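Local coordinates for protein membrane-bound lytic murein transglycosylase (Agrobacterium tumefaciens, PDB 2PNW) that probably cleaves the glycan strands of peptidoglycan as a lytic transglycosylase of the MltA family, forming 1,6-anhydromuramyl ends, at residues 108-113 with 194-199; 27-32 with 77-82; 125-130 with 143-148. One frame throughout, in Å; residues are numbered along the deposited sequence. Where two conformers were deposited one is given.

Contact 1. Residues 108-113 with 194-199; sequences VSATPD and LVFPDG
V108 N donates to V195 O over 3.0 Å, nearly straight at the hydrogen (166°) and with the donor tilted from the carbonyl plane; this bond pins the two strands together. At the other end of the residue F196 CA points its C-H at V108 O over 3.5 Å, and P197 CD lies near the same oxygen. The V108 side chain packs with both methyls. CG2 stands over the middle of the F196 ring, 3.5 Å from the centroid and only 5° off the ring normal, a CH-pi contact in which all six ring carbons are about equally near. With chi1 at -59°, CG2 sits between the backbone N and the carbonyl carbon; it also touches L194 CB, at 3.8 Å, while CG1 lies beside L194 CD2, at 3.9 Å. Strands 96-109 and 191-195 pair in parallel here, inside the MltA-specific insert domain, and the contact marks where both run out: beyond it 108-113 turns into loop, while F196 to G199 form a type I beta turn closed by G199 N bonding to F196 O. The first torsion of F196, which sets CG beside the backbone N, brings the end of the ring nearer to residues 108-110, where A110 N lies at its edge near the ring plane, 3.7 Å from CE1, and A110 CB touches the same carbon. A175 of strand 173-177 packs against both V108 and F196, and I120 of strand 118-121 meets V108 and L194. P197 and A110, by contrast, lie at the exposed end of the contact.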
# COMPACT_ATOMS: atom_id res chain seq x y z
N VAL A 108 4.83 21.67 1.51
CA VAL A 108 5.34 22.02 0.19
C VAL A 108 5.13 23.49 -0.14
O VAL A 108 4.46 24.20 0.62
CB VAL A 108 4.66 21.16 -0.92
CG1 VAL A 108 4.92 19.66 -0.66
CG2 VAL A 108 3.14 21.43 -1.00
N SER A 109 5.73 23.91 -1.25
CA SER A 109 5.51 25.20 -1.83
C SER A 109 5.27 25.07 -3.33
O SER A 109 5.77 24.15 -4.01
CB SER A 109 6.71 26.12 -1.58
OG SER A 109 6.51 27.38 -2.22
N ALA A 110 4.50 26.01 -3.87
CA ALA A 110 4.27 26.07 -5.31
C ALA A 110 5.46 26.70 -6.03
O ALA A 110 5.58 26.61 -7.25
CB ALA A 110 2.97 26.87 -5.60
N THR A 111 6.34 27.34 -5.26
CA THR A 111 7.48 28.06 -5.83
C THR A 111 8.80 27.56 -5.23
O THR A 111 8.97 27.50 -4.01
CB THR A 111 7.37 29.58 -5.60
OG1 THR A 111 7.29 29.85 -4.20
CG2 THR A 111 6.14 30.16 -6.30
N PRO A 112 9.76 27.21 -6.10
CA PRO A 112 11.03 26.71 -5.58
C PRO A 112 11.97 27.82 -5.10
O PRO A 112 12.00 28.91 -5.67
CB PRO A 112 11.65 26.04 -6.80
CG PRO A 112 11.14 26.86 -7.95
CD PRO A 112 9.74 27.25 -7.58
N ASP A 113 12.73 27.53 -4.05
CA ASP A 113 13.84 28.40 -3.64
C ASP A 113 14.84 27.56 -2.87
O ASP A 113 14.81 26.32 -2.94
CB ASP A 113 13.35 29.64 -2.86
CG ASP A 113 12.63 29.30 -1.55
OD1 ASP A 113 12.86 28.25 -0.93
OD2 ASP A 113 11.82 30.15 -1.12
N LEU A 194 -0.48 17.04 0.59
CA LEU A 194 0.45 18.16 0.47
C LEU A 194 -0.19 19.41 1.08
O LEU A 194 -1.34 19.75 0.75
CB LEU A 194 0.79 18.42 -1.01
CG LEU A 194 1.31 17.24 -1.85
CD1 LEU A 194 1.72 17.77 -3.22
CD2 LEU A 194 2.52 16.58 -1.13
N VAL A 195 0.53 20.08 1.98
CA VAL A 195 0.01 21.30 2.63
C VAL A 195 0.89 22.48 2.25
O VAL A 195 2.12 22.45 2.47
CB VAL A 195 -0.03 21.17 4.17
CG1 VAL A 195 -0.84 22.34 4.79
CG2 VAL A 195 -0.65 19.87 4.58
N PHE A 196 0.28 23.50 1.65
CA PHE A 196 1.02 24.65 1.14
C PHE A 196 1.04 25.77 2.21
O PHE A 196 0.28 25.71 3.17
CB PHE A 196 0.34 25.15 -0.14
CG PHE A 196 0.51 24.24 -1.33
CD1 PHE A 196 1.41 24.57 -2.34
CD2 PHE A 196 -0.24 23.08 -1.45
CE1 PHE A 196 1.57 23.73 -3.46
CE2 PHE A 196 -0.09 22.22 -2.57
CZ PHE A 196 0.82 22.57 -3.58
N PRO A 197 1.89 26.79 2.04
CA PRO A 197 2.05 27.84 3.06
C PRO A 197 0.79 28.70 3.24
O PRO A 197 0.62 29.32 4.29
CB PRO A 197 3.22 28.68 2.52
CG PRO A 197 3.94 27.77 1.59
CD PRO A 197 2.80 27.03 0.91
N ASP A 198 -0.10 28.70 2.26
CA ASP A 198 -1.38 29.42 2.39
C ASP A 198 -2.52 28.52 2.92
O ASP A 198 -3.70 28.92 2.91
CB ASP A 198 -1.76 30.07 1.05
CG ASP A 198 -1.92 29.07 -0.07
OD1 ASP A 198 -1.84 27.85 0.17
OD2 ASP A 198 -2.15 29.48 -1.22
N GLY A 199 -2.18 27.31 3.35
CA GLY A 199 -3.16 26.37 3.88
C GLY A 199 -3.83 25.45 2.86
O GLY A 199 -4.60 24.58 3.25

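Contact 2. Residues 27-32 with 77-82; sequences KLFPAM and QFFETN
F79, F29 and F78 carry most of this contact, three rings bridging helix segments whose axes stay 13.5 Å apart and diverge by 58°. F29 presents an edge to the face of F78, an offset edge-to-face pair with centroids 5.2 Å apart and planes at 70°; its CE2 stands over the rim of the F78 ring, while CZ comes 3.7 Å from F78 CD2. Against F79 the same F29 ring lies obliquely, with CE1 3.9 Å from F79 CE2. The two phenylalanines of 77-82 are also fitted to one another: F78 CD2 sits above the centre of the F79 ring, and F79 CD2 lies at the edge of the F78 ring. Different first torsions go with this, F78 having CG anti to the backbone N (chi1 171°) and F79 anti to the carbonyl carbon. M32 closes the cluster from the 27-32 side. Its chain bends at the last torsion, bringing CE over the rim of one F29 face and to 3.8 Å from F79 CZ, while SD makes an oblique Met-aromatic contact with the F79 ring, 5.2 Å from its centroid. L28 CD1 adds a lighter touch on F79 CZ, at 4.2 Å. L60, L61 and A64 of helix 54-66 and L319 of strand 316-324 extend the apolar surroundings. The wide separation of the two axes is bridged by side chains. What results is an aromatic cluster with a Met-aromatic contact, buried between helices 28-39 and 72-82.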
# COMPACT_ATOMS: atom_id res chain seq x y z
N LYS A 27 -17.67 -0.23 8.95
CA LYS A 27 -17.00 0.65 7.96
C LYS A 27 -16.66 -0.07 6.65
O LYS A 27 -16.34 0.58 5.65
CB LYS A 27 -15.73 1.25 8.53
CG LYS A 27 -15.96 2.29 9.60
CD LYS A 27 -14.63 2.91 10.04
CE LYS A 27 -14.89 3.89 11.19
NZ LYS A 27 -13.65 4.64 11.53
N LEU A 28 -16.74 -1.39 6.65
CA LEU A 28 -16.45 -2.16 5.43
C LEU A 28 -17.57 -2.07 4.42
O LEU A 28 -17.35 -2.37 3.27
CB LEU A 28 -16.19 -3.63 5.74
CG LEU A 28 -15.05 -3.94 6.71
CD1 LEU A 28 -14.71 -5.41 6.55
CD2 LEU A 28 -13.80 -3.08 6.48
N PHE A 29 -18.77 -1.68 4.86
CA PHE A 29 -19.91 -1.66 3.94
C PHE A 29 -19.85 -0.51 2.93
O PHE A 29 -19.97 -0.76 1.70
CB PHE A 29 -21.22 -1.78 4.73
CG PHE A 29 -21.42 -3.16 5.27
CD1 PHE A 29 -20.76 -3.58 6.42
CD2 PHE A 29 -22.22 -4.07 4.59
CE1 PHE A 29 -20.91 -4.87 6.91
CE2 PHE A 29 -22.37 -5.38 5.06
CZ PHE A 29 -21.71 -5.77 6.23
N PRO A 30 -19.58 0.73 3.39
CA PRO A 30 -19.30 1.75 2.38
C PRO A 30 -18.08 1.42 1.50
O PRO A 30 -18.08 1.78 0.34
CB PRO A 30 -19.01 3.01 3.20
CG PRO A 30 -19.68 2.80 4.51
CD PRO A 30 -19.56 1.31 4.76
N ALA A 31 -17.05 0.81 2.07
CA ALA A 31 -15.86 0.47 1.27
C ALA A 31 -16.24 -0.56 0.20
O ALA A 31 -15.82 -0.44 -0.95
CB ALA A 31 -14.74 -0.06 2.17
N MET A 32 -17.02 -1.57 0.58
CA MET A 32 -17.50 -2.58 -0.40
C MET A 32 -18.35 -1.91 -1.50
O MET A 32 -18.27 -2.27 -2.68
CB MET A 32 -18.30 -3.69 0.31
CG MET A 32 -17.43 -4.76 1.06
SD MET A 32 -18.37 -6.28 1.59
CE MET A 32 -19.38 -5.46 2.84
N GLN A 77 -22.98 -10.70 11.00
CA GLN A 77 -23.90 -11.73 10.49
C GLN A 77 -23.90 -11.76 8.98
O GLN A 77 -23.99 -12.83 8.38
CB GLN A 77 -25.33 -11.53 11.01
CG GLN A 77 -26.30 -12.65 10.57
CD GLN A 77 -25.94 -14.01 11.17
OE1 GLN A 77 -25.88 -14.16 12.39
NE2 GLN A 77 -25.72 -14.99 10.31
N PHE A 78 -23.80 -10.60 8.35
CA PHE A 78 -23.67 -10.56 6.91
C PHE A 78 -22.56 -11.50 6.43
O PHE A 78 -22.76 -12.31 5.51
CB PHE A 78 -23.36 -9.15 6.41
CG PHE A 78 -23.00 -9.11 4.95
CD1 PHE A 78 -24.00 -9.22 3.99
CD2 PHE A 78 -21.66 -9.01 4.54
CE1 PHE A 78 -23.68 -9.24 2.61
CE2 PHE A 78 -21.33 -9.04 3.20
CZ PHE A 78 -22.34 -9.15 2.22
N PHE A 79 -21.38 -11.38 7.03
CA PHE A 79 -20.22 -12.19 6.62
C PHE A 79 -20.40 -13.67 6.95
O PHE A 79 -20.03 -14.54 6.14
CB PHE A 79 -18.90 -11.63 7.19
CG PHE A 79 -18.52 -10.31 6.60
CD1 PHE A 79 -17.99 -10.23 5.30
CD2 PHE A 79 -18.76 -9.13 7.29
CE1 PHE A 79 -17.67 -8.99 4.72
CE2 PHE A 79 -18.45 -7.88 6.71
CZ PHE A 79 -17.92 -7.82 5.43
N GLU A 80 -20.94 -13.95 8.13
CA GLU A 80 -21.23 -15.34 8.54
C GLU A 80 -22.18 -16.06 7.60
O GLU A 80 -21.98 -17.23 7.33
CB GLU A 80 -21.78 -15.39 9.97
CG GLU A 80 -20.81 -14.77 10.96
CD GLU A 80 -21.13 -15.10 12.40
OE1 GLU A 80 -21.63 -16.22 12.66
OE2 GLU A 80 -20.87 -14.23 13.28
N THR A 81 -23.16 -15.35 7.07
CA THR A 81 -24.14 -15.89 6.13
C THR A 81 -23.56 -16.06 4.72
O THR A 81 -23.86 -17.05 4.03
CB THR A 81 -25.40 -14.99 6.07
OG1 THR A 81 -26.03 -14.99 7.35
CG2 THR A 81 -26.42 -15.46 5.02
N ASN A 82 -22.72 -15.12 4.30
CA ASN A 82 -22.39 -14.96 2.88
C ASN A 82 -20.93 -15.25 2.49
O ASN A 82 -20.56 -15.18 1.31
CB ASN A 82 -22.81 -13.56 2.42
CG ASN A 82 -24.30 -13.37 2.46
OD1 ASN A 82 -25.05 -14.14 1.84
ND2 ASN A 82 -24.76 -12.37 3.20

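Contact 3. Residues 125-130 with 143-148; sequences PELVDI and YAFGKA
V128 and G146 bond to each other twice, V128 N to G146 O and G146 N to V128 O, both 2.9 Å and both nearly along the C=O axis. Packing is tight around this pair. A148 N binds E126 O at 2.8 Å, in the carbonyl plane and nearly straight (169°), whereas I130 N approaches A144 O from above the carbonyl plane. I130 CG1, set anti to the carbonyl carbon (chi1 -58°), lies across the backbone where F145 joins G146, 3.5 Å from F145 C, with CD1 over the glycine; V128 CG1 meets A148 CB at 3.8 Å. I153 of strand 152-154 backs V128 and I130. On the face that carries L127, D129 and F145, L127 CD1 rests 3.8 Å from F145 CB, and A208 of strand 201-209 touches both residues. The margins are looser and wetter. One water donates to both D129 OD1 and A144 O, bridging the two strands and lying above one face of the F145 ring, toward its rim, while D129 OD2 is held in a salt bridge by R123. At the far end E126 OE2 and K147 NZ stand 4.9 Å apart and meet through a second water; E126 OE1 has its direct salt bridge with R170. Such alternation of hydrogen-bonded V128-G146 with non-hydrogen-bonded L127-K147 and D129-F145 pairs is that of an antiparallel sheet, here three-stranded with 145-149 in the middle, within the MltA-specific insert domain.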
# COMPACT_ATOMS: atom_id res chain seq x y z
N PRO A 125 5.91 12.16 -19.97
CA PRO A 125 5.20 11.53 -21.09
C PRO A 125 6.02 10.41 -21.77
O PRO A 125 5.47 9.58 -22.50
CB PRO A 125 4.97 12.70 -22.07
CG PRO A 125 6.11 13.67 -21.75
CD PRO A 125 6.30 13.56 -20.26
N GLU A 126 7.35 10.39 -21.53
CA GLU A 126 8.21 9.38 -22.13
C GLU A 126 8.31 8.13 -21.27
O GLU A 126 8.99 7.18 -21.64
CB GLU A 126 9.62 9.94 -22.47
CG GLU A 126 10.55 10.19 -21.25
CD GLU A 126 10.34 11.56 -20.55
OE1 GLU A 126 9.34 12.28 -20.81
OE2 GLU A 126 11.21 11.91 -19.70
N LEU A 127 7.67 8.14 -20.10
CA LEU A 127 7.69 6.98 -19.21
C LEU A 127 6.53 6.08 -19.61
O LEU A 127 5.38 6.27 -19.16
CB LEU A 127 7.59 7.38 -17.73
CG LEU A 127 7.70 6.21 -16.72
CD1 LEU A 127 9.11 5.58 -16.73
CD2 LEU A 127 7.38 6.77 -15.33
N VAL A 128 6.82 5.12 -20.47
CA VAL A 128 5.78 4.28 -21.07
C VAL A 128 5.65 2.95 -20.34
O VAL A 128 6.63 2.43 -19.80
CB VAL A 128 6.04 4.05 -22.58
CG1 VAL A 128 5.96 5.38 -23.32
CG2 VAL A 128 7.45 3.33 -22.81
N ASP A 129 4.43 2.43 -20.30
CA ASP A 129 4.19 1.05 -19.90
C ASP A 129 4.84 0.09 -20.89
O ASP A 129 4.87 0.34 -22.13
CB ASP A 129 2.68 0.76 -19.80
CG ASP A 129 1.97 1.76 -18.92
OD1 ASP A 129 1.88 1.53 -17.71
OD2 ASP A 129 1.61 2.84 -19.43
N ILE A 130 5.31 -1.03 -20.35
CA ILE A 130 5.99 -2.04 -21.17
C ILE A 130 5.16 -3.32 -21.24
O ILE A 130 4.71 -3.83 -20.23
CB ILE A 130 7.38 -2.40 -20.59
CG1 ILE A 130 8.27 -1.16 -20.49
CG2 ILE A 130 8.08 -3.55 -21.41
CD1 ILE A 130 8.74 -0.58 -21.85
N TYR A 143 10.53 -5.52 -15.77
CA TYR A 143 10.29 -4.07 -15.80
C TYR A 143 8.91 -3.76 -16.41
O TYR A 143 8.60 -4.23 -17.52
CB TYR A 143 11.37 -3.36 -16.62
CG TYR A 143 12.53 -2.90 -15.76
CD1 TYR A 143 13.27 -3.83 -15.03
CD2 TYR A 143 12.88 -1.55 -15.67
CE1 TYR A 143 14.34 -3.42 -14.20
CE2 TYR A 143 13.98 -1.13 -14.85
CZ TYR A 143 14.70 -2.09 -14.14
OH TYR A 143 15.77 -1.71 -13.33
N ALA A 144 8.11 -2.98 -15.69
CA ALA A 144 6.78 -2.55 -16.16
C ALA A 144 6.79 -1.19 -16.86
O ALA A 144 5.81 -0.79 -17.51
CB ALA A 144 5.81 -2.56 -14.96
N PHE A 145 7.92 -0.46 -16.74
CA PHE A 145 8.05 0.87 -17.34
C PHE A 145 9.39 1.05 -18.02
O PHE A 145 10.39 0.42 -17.64
CB PHE A 145 7.89 1.99 -16.30
CG PHE A 145 6.59 1.95 -15.56
CD1 PHE A 145 5.48 2.64 -16.06
CD2 PHE A 145 6.46 1.21 -14.39
CE1 PHE A 145 4.25 2.61 -15.36
CE2 PHE A 145 5.24 1.16 -13.70
CZ PHE A 145 4.14 1.88 -14.19
N GLY A 146 9.42 1.89 -19.03
CA GLY A 146 10.67 2.20 -19.72
C GLY A 146 10.62 3.60 -20.28
O GLY A 146 9.60 4.28 -20.19
N LYS A 147 11.72 4.04 -20.87
CA LYS A 147 11.83 5.37 -21.45
C LYS A 147 11.68 5.27 -22.98
O LYS A 147 12.44 4.55 -23.64
CB LYS A 147 13.18 5.99 -21.08
CG LYS A 147 13.49 7.29 -21.75
CD LYS A 147 14.81 7.83 -21.24
CE LYS A 147 15.49 8.73 -22.26
NZ LYS A 147 15.01 10.11 -22.15
N ALA A 148 10.69 5.97 -23.54
CA ALA A 148 10.50 6.00 -24.99
C ALA A 148 11.41 7.08 -25.55
O ALA A 148 11.35 8.22 -25.13
CB ALA A 148 9.01 6.30 -25.35
O HOH W 1 13.88 11.25 -19.70
O HOH W 2 3.15 -0.64 -16.65

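Contact 2 is the buried one and purely apolar between its segments, joining two helices through rings and a methionine. Contacts 1 and 3 are partly buried and join strands: 108-113 with 194-199 has one backbone bond at a parallel strand end and otherwise side-chain packing against F196, whereas 125-130 with 143-148 has four backbone bonds in an antiparallel ladder with bridging waters. Both fall within the MltA-specific insert domain, contact 3 nested in the chain loop that contact 1 closes, yet their nearest atoms are about 17 Å apart and they belong to different sheets. Contact 2 closes earlier in the chain and lies across the chain's centre from contact 3, their centres 39 Å apart.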